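Local coordinates for high affinity transport system protein p37 (Mycoplasma hyorhinis, PDB 3EKI) that binds thiamine diphosphate and serves as the extracytoplasmic lipoprotein of a high-affinity transport system, probably delivering the vitamin for uptake, at residues Thr185-Trp190 with Lys322-Lys327; Asn200-Val205 with Thr315-Ala320; Lys260-Ile265 with Ile304-Glu309. All blocks are in the same frame, centred on the assembly; numbering follows the deposited sequence.

Interaction 1: Thr185-Trp190 with Lys322-Lys327; sequences TPYASW and KPFETK. With CA (calcium ion), chain E.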
loop_
_atom_site.group_PDB
_atom_site.type_symbol
_atom_site.label_atom_id
_atom_site.label_comp_id
_atom_site.label_asym_id
_atom_site.label_seq_id
_atom_site.Cartn_x
_atom_site.Cartn_y
_atom_site.Cartn_z
ATOM N N THR A 185 -23.430 8.158 -0.070
ATOM C CA THR A 185 -23.720 7.479 1.199
ATOM C C THR A 185 -22.641 7.920 2.175
ATOM O O THR A 185 -21.527 7.348 2.126
ATOM C CB THR A 185 -23.744 5.957 1.009
ATOM O OG1 THR A 185 -24.832 5.585 0.176
ATOM C CG2 THR A 185 -23.938 5.236 2.344
ATOM N N PRO A 186 -22.863 8.934 2.984
ATOM C CA PRO A 186 -21.764 9.581 3.706
ATOM C C PRO A 186 -21.006 8.636 4.642
ATOM O O PRO A 186 -21.587 7.977 5.487
ATOM C CB PRO A 186 -22.433 10.675 4.539
ATOM C CG PRO A 186 -23.847 10.746 4.138
ATOM C CD PRO A 186 -24.171 9.591 3.265
ATOM N N TYR A 187 -19.668 8.578 4.508
ATOM C CA TYR A 187 -18.836 7.762 5.379
ATOM C C TYR A 187 -19.120 7.932 6.863
ATOM O O TYR A 187 -19.121 6.945 7.621
ATOM C CB TYR A 187 -17.385 8.129 5.046
ATOM C CG TYR A 187 -16.310 7.582 5.950
ATOM C CD1 TYR A 187 -15.767 8.394 6.941
ATOM C CD2 TYR A 187 -15.843 6.281 5.806
ATOM C CE1 TYR A 187 -14.766 7.912 7.795
ATOM C CE2 TYR A 187 -14.839 5.808 6.655
ATOM C CZ TYR A 187 -14.325 6.619 7.627
ATOM O OH TYR A 187 -13.317 6.187 8.489
ATOM N N ALA A 188 -19.378 9.146 7.335
ATOM C CA ALA A 188 -19.648 9.427 8.743
ATOM C C ALA A 188 -20.869 8.685 9.268
ATOM O O ALA A 188 -21.022 8.530 10.489
ATOM C CB ALA A 188 -19.855 10.915 8.956
ATOM N N SER A 189 -21.731 8.220 8.384
ATOM C CA SER A 189 -22.945 7.542 8.852
ATOM C C SER A 189 -22.908 6.057 8.553
ATOM O O SER A 189 -23.837 5.320 8.875
ATOM C CB SER A 189 -24.185 8.237 8.274
ATOM O OG SER A 189 -24.368 9.469 8.982
ATOM N N TRP A 190 -21.801 5.579 7.966
ATOM C CA TRP A 190 -21.621 4.146 7.805
ATOM C C TRP A 190 -21.680 3.444 9.171
ATOM O O TRP A 190 -21.264 4.065 10.132
ATOM C CB TRP A 190 -20.265 3.802 7.206
ATOM C CG TRP A 190 -20.054 4.195 5.784
ATOM C CD1 TRP A 190 -20.865 4.934 4.977
ATOM C CD2 TRP A 190 -18.908 3.841 4.994
ATOM N NE1 TRP A 190 -20.283 5.050 3.745
ATOM C CE2 TRP A 190 -19.080 4.392 3.723
ATOM C CE3 TRP A 190 -17.739 3.101 5.248
ATOM C CZ2 TRP A 190 -18.151 4.251 2.692
ATOM C CZ3 TRP A 190 -16.826 2.961 4.222
ATOM C CH2 TRP A 190 -17.033 3.528 2.958
ATOM N N LYS A 322 -11.305 10.789 14.808
ATOM C CA LYS A 322 -12.320 11.414 13.961
ATOM C C LYS A 322 -11.908 11.515 12.502
ATOM O O LYS A 322 -11.909 12.582 11.864
ATOM C CB LYS A 322 -12.612 12.777 14.599
ATOM C CG LYS A 322 -13.323 12.637 15.943
ATOM C CD LYS A 322 -12.423 13.026 17.105
ATOM C CE LYS A 322 -13.072 12.779 18.462
ATOM N NZ LYS A 322 -13.259 14.040 19.245
ATOM N N PRO A 323 -11.558 10.392 11.887
ATOM C CA PRO A 323 -11.001 10.398 10.528
ATOM C C PRO A 323 -12.009 10.846 9.462
ATOM O O PRO A 323 -13.165 10.417 9.438
ATOM C CB PRO A 323 -10.656 8.932 10.256
ATOM C CG PRO A 323 -11.522 8.167 11.208
ATOM C CD PRO A 323 -11.706 9.032 12.412
ATOM N N PHE A 324 -11.513 11.710 8.585
ATOM C CA PHE A 324 -12.212 12.270 7.445
ATOM C C PHE A 324 -13.307 13.256 7.873
ATOM O O PHE A 324 -14.098 13.709 7.034
ATOM C CB PHE A 324 -12.776 11.149 6.562
ATOM C CG PHE A 324 -11.715 10.234 5.983
ATOM C CD1 PHE A 324 -10.966 10.638 4.892
ATOM C CD2 PHE A 324 -11.493 9.004 6.560
ATOM C CE1 PHE A 324 -9.978 9.797 4.391
ATOM C CE2 PHE A 324 -10.518 8.166 6.057
ATOM C CZ PHE A 324 -9.761 8.569 4.980
ATOM N N GLU A 325 -13.358 13.615 9.157
ATOM C CA GLU A 325 -14.370 14.608 9.566
ATOM C C GLU A 325 -14.112 15.956 8.919
ATOM O O GLU A 325 -12.979 16.426 8.827
ATOM C CB GLU A 325 -14.370 14.741 11.092
ATOM C CG GLU A 325 -15.477 15.639 11.616
ATOM C CD GLU A 325 -15.869 15.318 13.043
ATOM O OE1 GLU A 325 -16.217 14.152 13.335
ATOM O OE2 GLU A 325 -15.824 16.251 13.871
ATOM N N THR A 326 -15.183 16.615 8.485
ATOM C CA THR A 326 -15.166 17.949 7.907
ATOM C C THR A 326 -16.183 18.847 8.631
ATOM O O THR A 326 -17.071 18.323 9.297
ATOM C CB THR A 326 -15.543 17.976 6.411
ATOM O OG1 THR A 326 -16.797 17.279 6.245
ATOM C CG2 THR A 326 -14.548 17.244 5.521
ATOM N N LYS A 327 -16.007 20.145 8.460
ATOM C CA LYS A 327 -16.963 21.115 8.969
ATOM C C LYS A 327 -18.322 20.826 8.336
ATOM O O LYS A 327 -18.512 20.156 7.338
ATOM C CB LYS A 327 -16.505 22.541 8.704
ATOM C CG LYS A 327 -15.333 22.935 9.611
ATOM C CD LYS A 327 -14.631 24.157 9.048
ATOM C CE LYS A 327 -13.301 24.392 9.753
ATOM N NZ LYS A 327 -13.067 25.853 9.939
HETATM CA CA CA E . -19.068 17.997 6.241
HETATM O O HOH W 1 -21.324 18.290 6.018
HETATM O O HOH W 2 -19.316 16.030 5.007
#
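Phe324 presents its edge to the face of Tyr187 in a T-shaped stack, the ring centroids 5.3 Å apart and the planes at 78°. The two side chains cross at about a right angle, and the nearest carbons are Tyr187 CE1 and Phe324 CD2, 3.7 Å apart. Tyr187 reaches over because its CG stands anti to the backbone N (chi1 171°), carrying the ring away from the short 3-10 turn toward the other loop. There its rim meets backbone as well: Pro323 O lies near the ring plane, 3.4 Å from Tyr187 CE1, where the slightly positive ring hydrogen suits a carbonyl oxygen. Pro323 and Phe324 are the central pair of a type II turn; proline's fixed phi fits the first place, while Phe324 takes a positive phi of 70°. Further along, Thr326 OG1 (2.4 Å) and Lys327 O (2.5 Å) bind a calcium ion, together with Glu330 O and two waters, pairing a hydroxyl and a carbonyl as hard oxygen ligands. Phe182 of helix 170-184 meets both rings, edge-to-face with Phe324, and Met332 of strand 331-337 touches Phe324, so the aromatic cluster lies between that helix and the strand, an outermost one of the five-stranded mixed sheet.

Interaction 2: Asn200-Val205 with Thr315-Ala320; sequences NVYQSV and THNKSA. With TPP (thiamine diphosphate), chain B.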
loop_
_atom_site.group_PDB
_atom_site.type_symbol
_atom_site.label_atom_id
_atom_site.label_comp_id
_atom_site.label_asym_id
_atom_site.label_seq_id
_atom_site.Cartn_x
_atom_site.Cartn_y
_atom_site.Cartn_z
ATOM N N ASN A 200 -11.000 -5.124 10.776
ATOM C CA ASN A 200 -9.922 -4.882 9.837
ATOM C C ASN A 200 -10.266 -3.891 8.721
ATOM O O ASN A 200 -9.613 -2.858 8.556
ATOM C CB ASN A 200 -9.528 -6.230 9.221
ATOM C CG ASN A 200 -8.252 -6.127 8.414
ATOM O OD1 ASN A 200 -7.357 -5.363 8.784
ATOM N ND2 ASN A 200 -8.174 -6.887 7.338
ATOM N N VAL A 201 -11.285 -4.223 7.940
ATOM C CA VAL A 201 -11.795 -3.462 6.823
ATOM C C VAL A 201 -13.333 -3.446 6.816
ATOM O O VAL A 201 -13.994 -4.288 7.420
ATOM C CB VAL A 201 -11.391 -4.033 5.450
ATOM C CG1 VAL A 201 -9.873 -4.142 5.333
ATOM C CG2 VAL A 201 -12.048 -5.366 5.211
ATOM N N TYR A 202 -13.839 -2.460 6.083
ATOM C CA TYR A 202 -15.240 -2.480 5.667
ATOM C C TYR A 202 -15.391 -3.370 4.457
ATOM O O TYR A 202 -15.109 -3.031 3.303
ATOM C CB TYR A 202 -15.677 -1.053 5.360
ATOM C CG TYR A 202 -15.816 -0.115 6.503
ATOM C CD1 TYR A 202 -16.885 -0.307 7.392
ATOM C CD2 TYR A 202 -14.964 0.953 6.760
ATOM C CE1 TYR A 202 -17.054 0.531 8.459
ATOM C CE2 TYR A 202 -15.128 1.805 7.832
ATOM C CZ TYR A 202 -16.196 1.581 8.693
ATOM O OH TYR A 202 -16.375 2.424 9.751
ATOM N N GLN A 203 -15.827 -4.625 4.682
ATOM C CA GLN A 203 -15.828 -5.607 3.611
ATOM C C GLN A 203 -16.736 -5.242 2.456
ATOM O O GLN A 203 -16.501 -5.717 1.349
ATOM C CB GLN A 203 -16.226 -6.989 4.151
ATOM C CG GLN A 203 -15.348 -7.441 5.316
ATOM C CD GLN A 203 -15.872 -8.786 5.830
ATOM O OE1 GLN A 203 -15.422 -9.853 5.419
ATOM N NE2 GLN A 203 -16.838 -8.718 6.739
ATOM N N SER A 204 -17.769 -4.410 2.697
ATOM C CA SER A 204 -18.700 -4.141 1.619
ATOM C C SER A 204 -18.085 -3.357 0.475
ATOM O O SER A 204 -18.719 -3.273 -0.582
ATOM C CB SER A 204 -19.911 -3.331 2.112
ATOM O OG SER A 204 -20.306 -3.688 3.412
ATOM N N VAL A 205 -16.906 -2.769 0.675
ATOM C CA VAL A 205 -16.316 -1.985 -0.421
ATOM C C VAL A 205 -15.344 -2.791 -1.275
ATOM O O VAL A 205 -14.678 -2.292 -2.178
ATOM C CB VAL A 205 -15.629 -0.713 0.099
ATOM C CG1 VAL A 205 -16.676 0.266 0.631
ATOM C CG2 VAL A 205 -14.598 -1.025 1.158
ATOM N N THR A 315 -10.180 2.197 7.683
ATOM C CA THR A 315 -10.147 3.252 8.676
ATOM C C THR A 315 -11.530 3.269 9.330
ATOM O O THR A 315 -12.509 3.622 8.688
ATOM C CB THR A 315 -9.830 4.634 8.085
ATOM O OG1 THR A 315 -8.542 4.601 7.426
ATOM C CG2 THR A 315 -9.757 5.697 9.169
ATOM N N HIS A 316 -11.612 2.854 10.582
ATOM C CA HIS A 316 -12.916 2.764 11.231
ATOM C C HIS A 316 -13.455 4.152 11.470
ATOM O O HIS A 316 -12.768 5.045 11.967
ATOM C CB HIS A 316 -12.701 2.017 12.544
ATOM C CG HIS A 316 -13.995 1.609 13.175
ATOM N ND1 HIS A 316 -14.205 1.711 14.539
ATOM C CD2 HIS A 316 -15.123 1.100 12.652
ATOM C CE1 HIS A 316 -15.420 1.286 14.814
ATOM N NE2 HIS A 316 -16.009 0.905 13.692
ATOM N N ASN A 317 -14.719 4.407 11.123
ATOM C CA ASN A 317 -15.149 5.802 11.222
ATOM C C ASN A 317 -15.392 6.211 12.666
ATOM O O ASN A 317 -15.505 7.406 12.939
ATOM C CB ASN A 317 -16.369 6.015 10.334
ATOM C CG ASN A 317 -17.615 5.288 10.765
ATOM O OD1 ASN A 317 -17.646 4.538 11.732
ATOM N ND2 ASN A 317 -18.682 5.517 10.020
ATOM N N LYS A 318 -15.451 5.243 13.583
ATOM C CA LYS A 318 -15.628 5.549 14.990
ATOM C C LYS A 318 -14.297 5.870 15.674
ATOM O O LYS A 318 -14.324 6.191 16.867
ATOM C CB LYS A 318 -16.280 4.383 15.741
ATOM C CG LYS A 318 -17.605 3.855 15.249
ATOM C CD LYS A 318 -18.662 4.920 15.050
ATOM C CE LYS A 318 -19.509 4.656 13.818
ATOM N NZ LYS A 318 -19.946 5.919 13.159
ATOM N N SER A 319 -13.179 5.780 14.965
ATOM C CA SER A 319 -11.894 6.068 15.604
ATOM C C SER A 319 -11.872 7.415 16.301
ATOM O O SER A 319 -12.394 8.434 15.856
ATOM C CB SER A 319 -10.759 6.020 14.571
ATOM O OG SER A 319 -9.720 6.888 15.005
ATOM N N ALA A 320 -11.220 7.472 17.463
ATOM C CA ALA A 320 -11.217 8.677 18.273
ATOM C C ALA A 320 -10.534 9.834 17.560
ATOM O O ALA A 320 -10.732 10.980 17.963
ATOM C CB ALA A 320 -10.507 8.448 19.598
HETATM N "N1'" TPP B . -5.631 -2.989 3.885
HETATM C "C2'" TPP B . -5.512 -3.201 5.219
HETATM C CM2 TPP B . -6.467 -4.190 5.894
HETATM N "N3'" TPP B . -4.566 -2.565 5.934
HETATM C "C4'" TPP B . -3.663 -1.778 5.291
HETATM N "N4'" TPP B . -2.681 -1.227 6.008
HETATM C "C5'" TPP B . -3.803 -1.498 3.924
HETATM C "C6'" TPP B . -4.833 -2.138 3.245
HETATM C "C7'" TPP B . -2.898 -0.553 3.120
HETATM N N3 TPP B . -1.699 -1.163 2.518
HETATM C C2 TPP B . -1.029 -2.196 3.028
HETATM S S1 TPP B . 0.302 -2.604 1.970
HETATM C C5 TPP B . -0.090 -1.308 0.866
HETATM C C4 TPP B . -1.133 -0.588 1.415
HETATM C CM4 TPP B . -1.887 0.492 0.610
HETATM C C6 TPP B . 0.736 -0.950 -0.375
HETATM C C7 TPP B . 2.021 -0.222 0.028
HETATM O O7 TPP B . 1.675 1.036 0.642
HETATM P PA TPP B . 2.607 1.850 1.640
HETATM O O1A TPP B . 1.785 2.894 2.300
HETATM O O2A TPP B . 3.311 0.913 2.580
HETATM O O3A TPP B . 3.790 2.460 0.795
HETATM P PB TPP B . 3.786 3.866 0.018
HETATM O O1B TPP B . 2.743 3.854 -1.057
HETATM O O2B TPP B . 5.248 3.960 -0.576
HETATM O O3B TPP B . 3.631 5.054 1.059
HETATM O O HOH W 3 -18.573 1.860 11.166
#
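The type I beta turn His316-Ser319 receives the phenol of Tyr202 at its second residue, in a loop-to-loop contact near the thiamine diphosphate pocket. Asn317 N donates to Tyr202 OH (2.9 Å) in a nearly straight bond of 165°. The hydroxyl's own proton goes to a water 2.7 Å from Tyr202 OH, in the plane of the ring, and that water donates to Asn317 OD1 at 2.9 Å. The Asn317 amide can take part because its CG sits between the backbone N and the carbonyl carbon (chi1 67°); the amide plane stands at 74° to the phenol ring. Its ND2 meanwhile bonds to Tyr187 O and Trp190 O. Thr315 O lies at the edge of the ring, 3.3 Å from Tyr202 CE2, and His316 CD2 approaches Tyr202 OH at 3.4 Å, while His316 NE2 is engaged by Asp192. Earlier in the same loop, Asn200 OD1 (3.2 Å) and Val201 CG1 (3.5 Å) lie against the pyrimidine methyl CM2 of the ligand. Tyrosine suits this place because one oxygen accepts and donates at once: a backbone N-H and a water share it, and the bridging water, with the ND2 bonds, probably holds the Asn317 amide in one orientation.

Interaction 3: Lys260-Ile265 with Ile304-Glu309; sequences KLEETI and IAFSEE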
loop_
_atom_site.group_PDB
_atom_site.type_symbol
_atom_site.label_atom_id
_atom_site.label_comp_id
_atom_site.label_asym_id
_atom_site.label_seq_id
_atom_site.Cartn_x
_atom_site.Cartn_y
_atom_site.Cartn_z
ATOM N N LYS A 260 4.682 10.274 -4.699
ATOM C CA LYS A 260 5.178 10.168 -6.055
ATOM C C LYS A 260 4.088 9.862 -7.070
ATOM O O LYS A 260 4.114 10.445 -8.163
ATOM C CB LYS A 260 6.306 9.110 -6.153
ATOM C CG LYS A 260 7.498 9.449 -5.289
ATOM C CD LYS A 260 8.520 8.321 -5.242
ATOM C CE LYS A 260 9.941 8.844 -5.367
ATOM N NZ LYS A 260 10.572 9.032 -4.029
ATOM N N LEU A 261 3.126 8.996 -6.794
ATOM C CA LEU A 261 2.120 8.686 -7.816
ATOM C C LEU A 261 1.258 9.910 -8.099
ATOM O O LEU A 261 0.863 10.114 -9.248
ATOM C CB LEU A 261 1.251 7.500 -7.404
ATOM C CG LEU A 261 2.022 6.175 -7.410
ATOM C CD1 LEU A 261 1.212 5.102 -6.689
ATOM C CD2 LEU A 261 2.331 5.743 -8.827
ATOM N N GLU A 262 0.953 10.672 -7.061
ATOM C CA GLU A 262 0.153 11.890 -7.246
ATOM C C GLU A 262 0.977 12.967 -7.950
ATOM O O GLU A 262 0.434 13.694 -8.782
ATOM C CB GLU A 262 -0.386 12.399 -5.903
ATOM C CG GLU A 262 -1.397 11.479 -5.259
ATOM C CD GLU A 262 -0.860 10.365 -4.386
ATOM O OE1 GLU A 262 0.372 10.197 -4.295
ATOM O OE2 GLU A 262 -1.719 9.680 -3.778
ATOM N N GLU A 263 2.264 13.082 -7.587
ATOM C CA GLU A 263 3.139 14.010 -8.304
ATOM C C GLU A 263 3.089 13.761 -9.798
ATOM O O GLU A 263 2.981 14.680 -10.622
ATOM C CB GLU A 263 4.580 13.891 -7.794
ATOM C CG GLU A 263 5.632 14.583 -8.668
ATOM C CD GLU A 263 6.982 14.460 -8.009
ATOM O OE1 GLU A 263 7.666 15.455 -7.753
ATOM O OE2 GLU A 263 7.381 13.302 -7.714
ATOM N N THR A 264 3.162 12.500 -10.236
ATOM C CA THR A 264 3.067 12.142 -11.639
ATOM C C THR A 264 1.754 12.607 -12.273
ATOM O O THR A 264 1.772 13.183 -13.370
ATOM C CB THR A 264 3.172 10.609 -11.822
ATOM O OG1 THR A 264 4.481 10.196 -11.404
ATOM C CG2 THR A 264 3.050 10.191 -13.272
ATOM N N ILE A 265 0.623 12.365 -11.609
ATOM C CA ILE A 265 -0.650 12.835 -12.176
ATOM C C ILE A 265 -0.690 14.362 -12.353
ATOM O O ILE A 265 -1.133 14.858 -13.393
ATOM C CB ILE A 265 -1.809 12.370 -11.284
ATOM C CG1 ILE A 265 -1.970 10.836 -11.236
ATOM C CG2 ILE A 265 -3.122 12.996 -11.703
ATOM C CD1 ILE A 265 -2.025 10.166 -12.594
ATOM N N ILE A 304 -6.420 20.130 -0.485
ATOM C CA ILE A 304 -6.067 19.002 -1.332
ATOM C C ILE A 304 -5.272 18.005 -0.501
ATOM O O ILE A 304 -4.495 18.477 0.335
ATOM C CB ILE A 304 -5.288 19.506 -2.552
ATOM C CG1 ILE A 304 -6.111 20.512 -3.383
ATOM C CG2 ILE A 304 -4.776 18.369 -3.413
ATOM C CD1 ILE A 304 -5.222 21.467 -4.149
ATOM N N ALA A 305 -5.477 16.712 -0.689
ATOM C CA ALA A 305 -4.670 15.747 0.049
ATOM C C ALA A 305 -4.409 14.486 -0.761
ATOM O O ALA A 305 -5.228 14.051 -1.574
ATOM C CB ALA A 305 -5.309 15.353 1.369
ATOM N N PHE A 306 -3.223 13.905 -0.523
ATOM C CA PHE A 306 -2.871 12.639 -1.141
ATOM C C PHE A 306 -3.104 11.479 -0.176
ATOM O O PHE A 306 -2.823 11.657 1.008
ATOM C CB PHE A 306 -1.401 12.646 -1.532
ATOM C CG PHE A 306 -0.935 13.740 -2.465
ATOM C CD1 PHE A 306 -1.852 14.455 -3.232
ATOM C CD2 PHE A 306 0.419 14.017 -2.581
ATOM C CE1 PHE A 306 -1.388 15.446 -4.086
ATOM C CE2 PHE A 306 0.858 15.017 -3.410
ATOM C CZ PHE A 306 -0.047 15.714 -4.188
ATOM N N SER A 307 -3.576 10.355 -0.716
ATOM C CA SER A 307 -3.632 9.149 0.110
ATOM C C SER A 307 -3.629 7.919 -0.762
ATOM O O SER A 307 -3.742 7.963 -1.988
ATOM C CB SER A 307 -4.879 9.132 0.991
ATOM O OG SER A 307 -5.995 8.743 0.214
ATOM N N GLU A 308 -3.506 6.764 -0.085
ATOM C CA GLU A 308 -3.790 5.516 -0.754
ATOM C C GLU A 308 -5.227 5.520 -1.260
ATOM O O GLU A 308 -6.109 5.996 -0.547
ATOM C CB GLU A 308 -3.626 4.354 0.239
ATOM C CG GLU A 308 -2.337 4.312 1.025
ATOM C CD GLU A 308 -2.390 5.040 2.343
ATOM O OE1 GLU A 308 -1.601 4.646 3.245
ATOM O OE2 GLU A 308 -3.198 5.990 2.501
ATOM N N GLU A 309 -5.440 4.986 -2.442
ATOM C CA GLU A 309 -6.804 4.782 -2.920
ATOM C C GLU A 309 -7.588 4.001 -1.872
ATOM O O GLU A 309 -7.181 2.951 -1.388
ATOM C CB GLU A 309 -6.819 4.074 -4.258
ATOM C CG GLU A 309 -8.236 3.795 -4.743
ATOM C CD GLU A 309 -8.304 2.979 -6.009
ATOM O OE1 GLU A 309 -7.820 1.818 -6.031
ATOM O OE2 GLU A 309 -8.873 3.509 -6.986
#
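Glu262 lays its aliphatic stem flat over one face of Phe306. CB stands 3.5 Å from the centroid of the Phe306 ring and only 3° off its normal, a CH-pi contact of almost ideal placement. CG, anti to the carbonyl carbon, moves toward the root of the ring and lies 3.6 Å from Phe306 CG. A bend at chi2 (87°) keeps the chain close over the phenylalanine, leading on toward its CB; the two side chains run past each other in opposite directions, and CD rests 3.7 Å from Phe306 CB, with the carboxylate plane tilted merely 8° from the ring. The contact fastens helix 256-269 onto strand 304-308, the middle strand of a five-stranded mixed sheet whose order, 288-290, 248-250, 304-308, 217-223, 331-337, fits the lobe topology of type II periplasmic binding proteins. Phenylalanine suits this buried position, lying also against Ile219 and Ile248 of the adjoining strands. OE1 stays above the level of the ring, displaced toward its root, 4.1 Å from Phe306 CB. OE2 ends 3.2 Å from Ser307 O, two acceptors that cannot bond unless a proton lies between them, so the burial and this neighbour might raise the carboxylate's pKa. Met218 N of strand 217-223 gives OE2 a weak hydrogen bond, while Ser307 OG, on the other side of its strand, binds Trp220 NE1.

Overall arrangement
From the N terminus the chain passes 185-190, then 200-205, then 260-265, and meets their partners in the reverse order: 304-309, 315-320, 322-327. The three contacts are therefore concentric and none cross. Interaction 3 closes the innermost loop, of 38 residues, within the lobe built on the five-stranded mixed sheet; interaction 2 encloses it, and interaction 1 encloses both. Interactions 1 and 2 have centres 11 Å apart and touch: Tyr187 OH and Thr315 O are 2.7 Å apart, and Pro323 packs on Thr315. Together they join the loop after helix 170-184 to the one after strand 304-308. Interaction 3, about 21 Å from both between centres, ties helix 256-269 to strand 304-308.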